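Local coordinates for protein Cdhr2 (Mus musculus, PDB 5CYX) that probably joins neighbouring microvilli of the epithelial brush border through calcium-dependent heterophilic binding to CDHR5, using an extracellular chain of cadherin repeats, at residues 41-45 with 46-50; 221-224 with 225-229; 14-17 with 18-22. All blocks are in the same frame, centred on the assembly; numbering follows the deposited sequence.

Contact 1 of 3, residues 41-45 with 46-50; sequences YGISG and PNASY
The backbone N-H of Ala48 reaches back to the carbonyl oxygen of Gly45, with N to O at 3.1 Å and an N-H...O angle of 159°. The donor stands well above the carbonyl plane, 52° out of it. Pro46 and Asn47 occupy the two corners of this type I beta turn. A second backbone bond follows at once, from Tyr50 N to Asn47 O (3.2 Å), and carries the turn into the short 3-10 segment around 48-50.

The methyl of Ala48 points back at the strand end. Its CB lies 3.4 Å from Gly45 O and 4.0 Å from Ser44 CA. Ile43 meets it from the strand side: CG2, set anti to the backbone N, comes alongside and approaches Ala48 CA to 4.1 Å. The Ile43 side chain also touches Ile78, Phe51 and Val53, and Ala48 adds its methyl beside it. Beyond the turn, Asn47 ND2 bonds to Lys75 O, and the Tyr50 ring stacks with Phe74.

This is a tight turn running into a 3-10 segment, here linking strand 40-44 to strand 51-53 in the beta-sandwich of the first cadherin repeat.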
ATOM      1  N   TYR A  41      48.561  13.509 -36.471  1.00 65.71           N
ATOM      2  CA  TYR A  41      47.313  13.860 -35.782  1.00 65.27           C
ATOM      3  C   TYR A  41      47.579  14.475 -34.422  1.00 63.20           C
ATOM      4  O   TYR A  41      48.581  14.169 -33.799  1.00 62.15           O
ATOM      5  CB  TYR A  41      46.473  12.609 -35.514  1.00 65.39           C
ATOM      6  CG  TYR A  41      46.260  11.741 -36.697  1.00 66.28           C
ATOM      7  CD1 TYR A  41      45.148  11.923 -37.523  1.00 65.95           C
ATOM      8  CD2 TYR A  41      47.150  10.709 -36.996  1.00 67.35           C
ATOM      9  CE1 TYR A  41      44.935  11.104 -38.620  1.00 66.25           C
ATOM     10  CE2 TYR A  41      46.938   9.884 -38.099  1.00 66.63           C
ATOM     11  CZ  TYR A  41      45.831  10.097 -38.903  1.00 65.53           C
ATOM     12  OH  TYR A  41      45.603   9.304 -39.999  1.00 67.52           O
ATOM     13  N   GLY A  42      46.641  15.291 -33.952  1.00 61.44           N
ATOM     14  CA  GLY A  42      46.691  15.829 -32.588  1.00 61.36           C
ATOM     15  C   GLY A  42      45.306  16.089 -32.032  1.00 60.85           C
ATOM     16  O   GLY A  42      44.316  16.096 -32.773  1.00 57.87           O
ATOM     17  N   ILE A  43      45.241  16.262 -30.719  1.00 61.21           N
ATOM     18  CA  ILE A  43      44.024  16.687 -30.039  1.00 63.04           C
ATOM     19  C   ILE A  43      44.373  17.918 -29.212  1.00 63.74           C
ATOM     20  O   ILE A  43      45.388  17.927 -28.533  1.00 62.82           O
ATOM     21  CB  ILE A  43      43.387  15.531 -29.229  1.00 63.74           C
ATOM     22  CG1 ILE A  43      42.660  14.613 -30.226  1.00 66.25           C
ATOM     23  CG2 ILE A  43      42.357  16.027 -28.215  1.00 63.67           C
ATOM     24  CD1 ILE A  43      42.135  13.300 -29.675  1.00 67.56           C
ATOM     25  N   SER A  44      43.552  18.960 -29.324  1.00 63.61           N
ATOM     26  CA  SER A  44      43.793  20.249 -28.641  1.00 64.72           C
ATOM     27  C   SER A  44      42.487  20.836 -28.094  1.00 63.96           C
ATOM     28  O   SER A  44      41.380  20.301 -28.333  1.00 61.67           O
ATOM     29  CB  SER A  44      44.444  21.258 -29.599  1.00 66.07           C
ATOM     30  OG  SER A  44      43.548  21.564 -30.666  1.00 67.37           O
ATOM     31  N   GLY A  45      42.636  21.933 -27.353  1.00 62.74           N
ATOM     32  CA  GLY A  45      41.499  22.666 -26.787  1.00 61.70           C
ATOM     33  C   GLY A  45      41.393  22.334 -25.322  1.00 62.10           C
ATOM     34  O   GLY A  45      42.194  21.550 -24.803  1.00 61.11           O
ATOM     35  N   PRO A  46      40.403  22.918 -24.637  1.00 63.24           N
ATOM     36  CA  PRO A  46      40.359  22.828 -23.170  1.00 64.51           C
ATOM     37  C   PRO A  46      40.195  21.397 -22.613  1.00 63.96           C
ATOM     38  O   PRO A  46      40.661  21.123 -21.512  1.00 62.96           O
ATOM     39  CB  PRO A  46      39.158  23.707 -22.801  1.00 64.65           C
ATOM     40  CG  PRO A  46      38.303  23.721 -24.033  1.00 64.28           C
ATOM     41  CD  PRO A  46      39.280  23.708 -25.169  1.00 64.44           C
ATOM     42  N   ASN A  47      39.574  20.499 -23.381  1.00 62.00           N
ATOM     43  CA  ASN A  47      39.435  19.099 -22.965  1.00 60.68           C
ATOM     44  C   ASN A  47      40.488  18.134 -23.509  1.00 60.08           C
ATOM     45  O   ASN A  47      40.296  16.922 -23.443  1.00 59.10           O
ATOM     46  CB  ASN A  47      38.054  18.627 -23.405  1.00 60.68           C
ATOM     47  CG  ASN A  47      36.956  19.472 -22.818  1.00 60.11           C
ATOM     48  OD1 ASN A  47      36.932  19.703 -21.622  1.00 59.13           O
ATOM     49  ND2 ASN A  47      36.036  19.928 -23.653  1.00 60.58           N
ATOM     50  N   ALA A  48      41.597  18.653 -24.038  1.00 60.94           N
ATOM     51  CA  ALA A  48      42.689  17.811 -24.580  1.00 61.72           C
ATOM     52  C   ALA A  48      43.191  16.740 -23.635  1.00 60.87           C
ATOM     53  O   ALA A  48      43.619  15.689 -24.095  1.00 64.28           O
ATOM     54  CB  ALA A  48      43.889  18.666 -25.010  1.00 62.99           C
ATOM     55  N   SER A  49      43.125  16.974 -22.335  1.00 58.67           N
ATOM     56  CA  SER A  49      43.743  16.061 -21.358  1.00 58.49           C
ATOM     57  C   SER A  49      42.950  14.779 -21.122  1.00 57.13           C
ATOM     58  O   SER A  49      43.419  13.885 -20.457  1.00 57.20           O
ATOM     59  CB  SER A  49      43.956  16.777 -20.019  1.00 59.06           C
ATOM     60  OG  SER A  49      42.706  17.154 -19.472  1.00 59.25           O
ATOM     61  N   TYR A  50      41.736  14.690 -21.651  1.00 55.70           N
ATOM     62  CA  TYR A  50      41.016  13.445 -21.642  1.00 54.39           C
ATOM     63  C   TYR A  50      41.645  12.395 -22.541  1.00 53.95           C
ATOM     64  O   TYR A  50      41.364  11.200 -22.365  1.00 52.49           O
ATOM     65  CB  TYR A  50      39.555  13.643 -22.107  1.00 53.57           C
ATOM     66  CG  TYR A  50      38.641  14.128 -21.033  1.00 53.29           C
ATOM     67  CD1 TYR A  50      38.155  13.259 -20.070  1.00 52.91           C
ATOM     68  CD2 TYR A  50      38.268  15.461 -20.962  1.00 53.88           C
ATOM     69  CE1 TYR A  50      37.299  13.696 -19.065  1.00 53.73           C
ATOM     70  CE2 TYR A  50      37.416  15.912 -19.967  1.00 54.44           C
ATOM     71  CZ  TYR A  50      36.924  15.019 -19.028  1.00 54.63           C
ATOM     72  OH  TYR A  50      36.047  15.460 -18.063  1.00 56.52           O
TER

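Contact 2 of 3, residues 221-224 with 225-229; sequences RFIR and EFYSA
Arg224 and Tyr227 both turn CG beside their own backbone N (chi1 -54° and -80°), and this brings the arginine's aliphatic arm over the tyrosine ring. The place is the kink in the first strand of the third cadherin repeat, where the chain leaves one sheet of the beta-sandwich for the other: strand 220-222 pairs with 240-248, whereas 228-231 runs parallel to 315-324. The connecting residues lie at the surface.

Arg224 CB sits over one face of the Tyr227 ring, 4.1 Å from its centroid and 22° off the normal, a CH-pi contact shifted toward the rim. From CG to NE the arginine chain is extended. It crosses the tyrosine at about a right angle, with CG 3.8 Å from Tyr227 CZ and CD 3.8 Å from CE1. The guanidinium comes out nearly parallel to the ring, but it is the methylenes that cover the face. Arg224 CB also lies 3.2 Å from Phe226 O, so the backbone of this connection is packed closely round the root of this side chain. Next door, Glu225 CG rests over the centre of the Phe226 ring.

Tyr227 meanwhile reaches into the sandwich, touching Leu242, Val244 and Met318. At its far end the hydroxyl OH is hydrogen-bonded to Glu245 N and lies 3.7 Å from Ile223 CB.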
ATOM      1  N   ARG A 221      -6.250  -8.426  36.124  1.00 70.92           N
ATOM      2  CA  ARG A 221      -6.397  -9.838  36.536  1.00 74.47           C
ATOM      3  C   ARG A 221      -6.009 -10.076  37.986  1.00 73.67           C
ATOM      4  O   ARG A 221      -4.926  -9.686  38.428  1.00 71.88           O
ATOM      5  CB  ARG A 221      -5.508 -10.727  35.688  1.00 77.77           C
ATOM      6  CG  ARG A 221      -6.048 -10.971  34.307  1.00 81.87           C
ATOM      7  CD  ARG A 221      -4.979 -11.616  33.442  1.00 86.29           C
ATOM      8  NE  ARG A 221      -5.550 -12.613  32.532  1.00 92.14           N
ATOM      9  CZ  ARG A 221      -5.993 -13.830  32.879  1.00 93.76           C
ATOM     10  NH1 ARG A 221      -6.501 -14.623  31.940  1.00 96.99           N
ATOM     11  NH2 ARG A 221      -5.956 -14.262  34.143  1.00 93.42           N
ATOM     12  N   PHE A 222      -6.870 -10.768  38.710  1.00 73.85           N
ATOM     13  CA  PHE A 222      -6.554 -11.167  40.071  1.00 74.73           C
ATOM     14  C   PHE A 222      -5.339 -12.091  40.110  1.00 77.94           C
ATOM     15  O   PHE A 222      -5.096 -12.851  39.188  1.00 78.01           O
ATOM     16  CB  PHE A 222      -7.756 -11.838  40.722  1.00 74.47           C
ATOM     17  CG  PHE A 222      -8.837 -10.873  41.077  1.00 73.11           C
ATOM     18  CD1 PHE A 222      -8.797 -10.185  42.286  1.00 70.79           C
ATOM     19  CD2 PHE A 222      -9.881 -10.622  40.192  1.00 73.68           C
ATOM     20  CE1 PHE A 222      -9.785  -9.284  42.609  1.00 68.81           C
ATOM     21  CE2 PHE A 222     -10.866  -9.694  40.509  1.00 71.62           C
ATOM     22  CZ  PHE A 222     -10.821  -9.036  41.719  1.00 69.26           C
ATOM     23  N   ILE A 223      -4.573 -11.989  41.185  1.00 80.31           N
ATOM     24  CA  ILE A 223      -3.356 -12.773  41.374  1.00 82.90           C
ATOM     25  C   ILE A 223      -3.651 -14.268  41.571  1.00 87.07           C
ATOM     26  O   ILE A 223      -2.894 -15.103  41.100  1.00 86.81           O
ATOM     27  CB  ILE A 223      -2.544 -12.185  42.576  1.00 82.63           C
ATOM     28  CG1 ILE A 223      -2.025 -10.786  42.223  1.00 79.78           C
ATOM     29  CG2 ILE A 223      -1.386 -13.084  42.993  1.00 85.36           C
ATOM     30  CD1 ILE A 223      -1.332 -10.682  40.876  1.00 79.08           C
ATOM     31  N   ARG A 224      -4.748 -14.591  42.253  1.00 90.62           N
ATOM     32  CA  ARG A 224      -5.078 -15.975  42.600  1.00 95.51           C
ATOM     33  C   ARG A 224      -6.435 -16.348  42.053  1.00 94.31           C
ATOM     34  O   ARG A 224      -7.320 -15.508  41.943  1.00 92.09           O
ATOM     35  CB  ARG A 224      -5.090 -16.147  44.115  1.00 99.42           C
ATOM     36  CG  ARG A 224      -3.804 -15.694  44.774  1.00103.80           C
ATOM     37  CD  ARG A 224      -3.729 -16.159  46.213  1.00111.19           C
ATOM     38  NE  ARG A 224      -2.421 -15.865  46.795  1.00116.86           N
ATOM     39  CZ  ARG A 224      -2.000 -16.287  47.990  1.00122.18           C
ATOM     40  NH1 ARG A 224      -2.778 -17.038  48.773  1.00123.10           N
ATOM     41  NH2 ARG A 224      -0.779 -15.952  48.406  1.00124.96           N
ATOM     42  N   GLU A 225      -6.592 -17.623  41.717  1.00 96.52           N
ATOM     43  CA  GLU A 225      -7.880 -18.148  41.280  1.00 95.87           C
ATOM     44  C   GLU A 225      -8.805 -18.396  42.472  1.00 93.50           C
ATOM     45  O   GLU A 225     -10.048 -18.365  42.350  1.00 89.93           O
ATOM     46  CB  GLU A 225      -7.663 -19.431  40.507  1.00102.02           C
ATOM     47  CG  GLU A 225      -8.951 -20.042  39.972  1.00106.37           C
ATOM     48  CD  GLU A 225      -8.716 -21.337  39.225  1.00110.46           C
ATOM     49  OE1 GLU A 225      -9.562 -22.244  39.342  1.00114.94           O
ATOM     50  OE2 GLU A 225      -7.691 -21.446  38.521  1.00112.08           O
ATOM     51  N   PHE A 226      -8.183 -18.595  43.644  1.00 93.94           N
ATOM     52  CA  PHE A 226      -8.914 -18.742  44.887  1.00 95.11           C
ATOM     53  C   PHE A 226      -8.403 -17.813  45.989  1.00 92.07           C
ATOM     54  O   PHE A 226      -7.200 -17.552  46.122  1.00 93.02           O
ATOM     55  CB  PHE A 226      -8.832 -20.178  45.356  1.00 99.55           C
ATOM     56  CG  PHE A 226      -9.432 -21.153  44.392  1.00104.95           C
ATOM     57  CD1 PHE A 226     -10.794 -21.088  44.076  1.00105.70           C
ATOM     58  CD2 PHE A 226      -8.647 -22.149  43.803  1.00108.50           C
ATOM     59  CE1 PHE A 226     -11.358 -22.004  43.191  1.00110.74           C
ATOM     60  CE2 PHE A 226      -9.208 -23.065  42.917  1.00113.08           C
ATOM     61  CZ  PHE A 226     -10.565 -22.994  42.612  1.00113.30           C
ATOM     62  N   TYR A 227      -9.355 -17.297  46.752  1.00 89.13           N
ATOM     63  CA  TYR A 227      -9.088 -16.622  48.010  1.00 86.81           C
ATOM     64  C   TYR A 227     -10.180 -17.080  48.987  1.00 85.27           C
ATOM     65  O   TYR A 227     -11.383 -17.053  48.673  1.00 84.15           O
ATOM     66  CB  TYR A 227      -9.178 -15.094  47.858  1.00 83.44           C
ATOM     67  CG  TYR A 227      -7.988 -14.334  47.253  1.00 83.54           C
ATOM     68  CD1 TYR A 227      -6.855 -13.980  48.003  1.00 83.95           C
ATOM     69  CD2 TYR A 227      -8.062 -13.854  45.969  1.00 82.47           C
ATOM     70  CE1 TYR A 227      -5.809 -13.237  47.433  1.00 81.61           C
ATOM     71  CE2 TYR A 227      -7.038 -13.111  45.371  1.00 81.27           C
ATOM     72  CZ  TYR A 227      -5.905 -12.795  46.096  1.00 81.50           C
ATOM     73  OH  TYR A 227      -4.890 -12.042  45.497  1.00 76.60           O
ATOM     74  N   SER A 228      -9.768 -17.520  50.164  1.00 85.74           N
ATOM     75  CA  SER A 228     -10.683 -17.562  51.306  1.00 86.24           C
ATOM     76  C   SER A 228      -9.979 -17.163  52.597  1.00 85.87           C
ATOM     77  O   SER A 228      -8.755 -16.994  52.641  1.00 86.24           O
ATOM     78  CB  SER A 228     -11.390 -18.918  51.426  1.00 89.54           C
ATOM     79  OG  SER A 228     -10.481 -19.977  51.318  1.00 91.74           O
ATOM     80  N   ALA A 229     -10.764 -16.931  53.636  1.00 84.60           N
ATOM     81  CA  ALA A 229     -10.203 -16.521  54.915  1.00 84.07           C
ATOM     82  C   ALA A 229     -11.216 -16.807  55.979  1.00 85.10           C
ATOM     83  O   ALA A 229     -12.349 -17.246  55.675  1.00 83.09           O
ATOM     84  CB  ALA A 229      -9.828 -15.033  54.898  1.00 81.27           C
TER

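Contact 3 of 3, residues 14-17 with 18-22; sequences VTLP and EDLPV. With CA (calcium ion), chain C; CA (calcium ion), chain B.
Glu18 follows directly on Pro17 at the end of strand 13-17, and its carboxylate is shared between two calcium ions. CG sits between the backbone N and the carbonyl carbon (chi1 75°), and the extended chain takes the carboxylate to the ions. OE2 binds the chain C calcium at 2.2 Å, together with Glu69, Asp97, Asp100, Asp133 and the backbone O of Arg98. OE1 binds the chain B calcium at 2.4 Å, a site that also takes in Asp67, Glu69, Asp100 and a water, and it receives a hydrogen bond from Phe68 N as well. With one oxygen to each metal and that extra N-H, the carboxylate is firmly fixed in its rotation. This is the glutamate at the base of the first repeat that cadherins use in their calcium-binding linkers.

Asp19 folds back so that OD1 lies 3.3 Å from Pro17 CB, while OD2 is hydrogen-bonded by Asp195 N of the second repeat. Leu20 then closes a type I turn: its N donates to Pro17 O at 3.0 Å with an angle of 155°. Its CG is anti to the backbone N, and CD2 meets Leu16 CD2 at 4.1 Å. Past Pro21, Val22 leans on Pro65.

Strand 13-17 is an outermost strand of its sheet within this chain, parallel to 86-96, with Val14 packed on Met11 of the second subunit; Leu16 bonds through its backbone to Ile94 and Glu96, and Glu18 continues that pairing to Glu96 just before the loop departs towards strand 25-30.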
ATOM      1  N   VAL A  14      31.543  11.230 -31.168  1.00 57.32           N
ATOM      2  CA  VAL A  14      31.955   9.913 -30.743  1.00 55.64           C
ATOM      3  C   VAL A  14      31.349   9.597 -29.351  1.00 54.06           C
ATOM      4  O   VAL A  14      31.337  10.456 -28.448  1.00 54.08           O
ATOM      5  CB  VAL A  14      33.486   9.869 -30.777  1.00 57.25           C
ATOM      6  CG1 VAL A  14      34.114  10.474 -29.517  1.00 57.13           C
ATOM      7  CG2 VAL A  14      33.942   8.468 -31.010  1.00 58.90           C
ATOM      8  N   THR A  15      30.869   8.378 -29.172  1.00 50.64           N
ATOM      9  CA  THR A  15      30.167   7.984 -27.968  1.00 50.01           C
ATOM     10  C   THR A  15      31.033   7.007 -27.203  1.00 49.94           C
ATOM     11  O   THR A  15      31.378   5.963 -27.755  1.00 49.99           O
ATOM     12  CB  THR A  15      28.839   7.262 -28.324  1.00 50.15           C
ATOM     13  OG1 THR A  15      28.005   8.146 -29.063  1.00 48.96           O
ATOM     14  CG2 THR A  15      28.079   6.869 -27.092  1.00 50.55           C
ATOM     15  N   LEU A  16      31.395   7.334 -25.960  1.00 49.07           N
ATOM     16  CA  LEU A  16      32.168   6.421 -25.099  1.00 48.56           C
ATOM     17  C   LEU A  16      31.389   6.022 -23.838  1.00 47.88           C
ATOM     18  O   LEU A  16      30.778   6.863 -23.228  1.00 49.42           O
ATOM     19  CB  LEU A  16      33.485   7.094 -24.680  1.00 48.90           C
ATOM     20  CG  LEU A  16      34.369   7.463 -25.886  1.00 49.23           C
ATOM     21  CD1 LEU A  16      35.537   8.376 -25.512  1.00 49.68           C
ATOM     22  CD2 LEU A  16      34.895   6.213 -26.575  1.00 49.31           C
ATOM     23  N   PRO A  17      31.445   4.756 -23.420  1.00 46.90           N
ATOM     24  CA  PRO A  17      30.929   4.467 -22.087  1.00 46.70           C
ATOM     25  C   PRO A  17      31.849   5.035 -20.942  1.00 47.39           C
ATOM     26  O   PRO A  17      33.087   4.980 -21.047  1.00 46.68           O
ATOM     27  CB  PRO A  17      30.922   2.944 -22.042  1.00 47.15           C
ATOM     28  CG  PRO A  17      31.938   2.478 -23.050  1.00 47.19           C
ATOM     29  CD  PRO A  17      32.276   3.646 -23.944  1.00 47.55           C
ATOM     30  N   GLU A  18      31.207   5.540 -19.884  1.00 46.86           N
ATOM     31  CA  GLU A  18      31.879   6.160 -18.761  1.00 46.99           C
ATOM     32  C   GLU A  18      32.784   5.181 -17.986  1.00 47.90           C
ATOM     33  O   GLU A  18      33.653   5.600 -17.324  1.00 48.39           O
ATOM     34  CB  GLU A  18      30.870   6.848 -17.836  1.00 46.50           C
ATOM     35  CG  GLU A  18      30.004   5.958 -16.935  1.00 45.47           C
ATOM     36  CD  GLU A  18      29.374   6.704 -15.779  1.00 45.37           C
ATOM     37  OE1 GLU A  18      30.020   7.649 -15.202  1.00 45.19           O
ATOM     38  OE2 GLU A  18      28.234   6.354 -15.372  1.00 43.90           O
ATOM     39  N   ASP A  19      32.586   3.871 -18.126  1.00 49.29           N
ATOM     40  CA  ASP A  19      33.490   2.869 -17.496  1.00 49.77           C
ATOM     41  C   ASP A  19      34.674   2.490 -18.383  1.00 50.08           C
ATOM     42  O   ASP A  19      35.378   1.529 -18.062  1.00 51.98           O
ATOM     43  CB  ASP A  19      32.708   1.612 -17.098  1.00 49.43           C
ATOM     44  CG  ASP A  19      31.958   1.022 -18.266  1.00 49.63           C
ATOM     45  OD1 ASP A  19      32.183   1.517 -19.377  1.00 49.29           O
ATOM     46  OD2 ASP A  19      31.184   0.066 -18.112  1.00 51.01           O
ATOM     47  N   LEU A  20      34.919   3.231 -19.473  1.00 49.92           N
ATOM     48  CA  LEU A  20      36.118   3.051 -20.283  1.00 50.73           C
ATOM     49  C   LEU A  20      37.322   3.338 -19.409  1.00 51.30           C
ATOM     50  O   LEU A  20      37.420   4.413 -18.843  1.00 52.34           O
ATOM     51  CB  LEU A  20      36.176   3.948 -21.503  1.00 51.20           C
ATOM     52  CG  LEU A  20      37.295   3.711 -22.525  1.00 51.58           C
ATOM     53  CD1 LEU A  20      37.152   2.358 -23.255  1.00 51.38           C
ATOM     54  CD2 LEU A  20      37.285   4.822 -23.561  1.00 52.25           C
ATOM     55  N   PRO A  21      38.202   2.351 -19.243  1.00 52.01           N
ATOM     56  CA  PRO A  21      39.370   2.540 -18.364  1.00 52.52           C
ATOM     57  C   PRO A  21      40.422   3.473 -18.940  1.00 52.30           C
ATOM     58  O   PRO A  21      40.681   3.483 -20.154  1.00 51.55           O
ATOM     59  CB  PRO A  21      39.983   1.134 -18.259  1.00 53.02           C
ATOM     60  CG  PRO A  21      39.025   0.218 -18.886  1.00 52.74           C
ATOM     61  CD  PRO A  21      38.144   0.998 -19.806  1.00 52.57           C
ATOM     62  N   VAL A  22      41.066   4.217 -18.071  1.00 52.28           N
ATOM     63  CA  VAL A  22      42.150   5.046 -18.506  1.00 53.80           C
ATOM     64  C   VAL A  22      43.220   4.163 -19.123  1.00 54.29           C
ATOM     65  O   VAL A  22      43.564   3.140 -18.567  1.00 56.36           O
ATOM     66  CB  VAL A  22      42.764   5.838 -17.345  1.00 53.74           C
ATOM     67  CG1 VAL A  22      43.958   6.609 -17.848  1.00 54.93           C
ATOM     68  CG2 VAL A  22      41.731   6.811 -16.774  1.00 54.81           C
TER
HETATM   69 CA    CA C1002      26.728   6.407 -13.765  1.00 42.79          CA
HETATM   70 CA    CA B1001      30.338   7.899 -12.847  1.00 77.23          CA
HETATM   71  O   HOH W   1      30.461   7.993 -10.390  1.00 57.28           O

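Along the chain the order is contact 3, contact 1, contact 2. The first two belong to the first cadherin repeat, with centres about 16 Å apart and nearest atoms about 7 Å apart. Segments 14-17 and 41-45 lie on the outermost strands, 13-17 and 40-44, of one mixed four-stranded sheet, separated by strands 86-96 and 73-81. Contact 2 sits far off in the third repeat, its centre about 81 Å from that of contact 3 and 94 Å from that of contact 1, across the chain's centre. Such spacing reflects an elongated string of repeats, stiffened by calcium linkers, of which contact 3 supplies part of one.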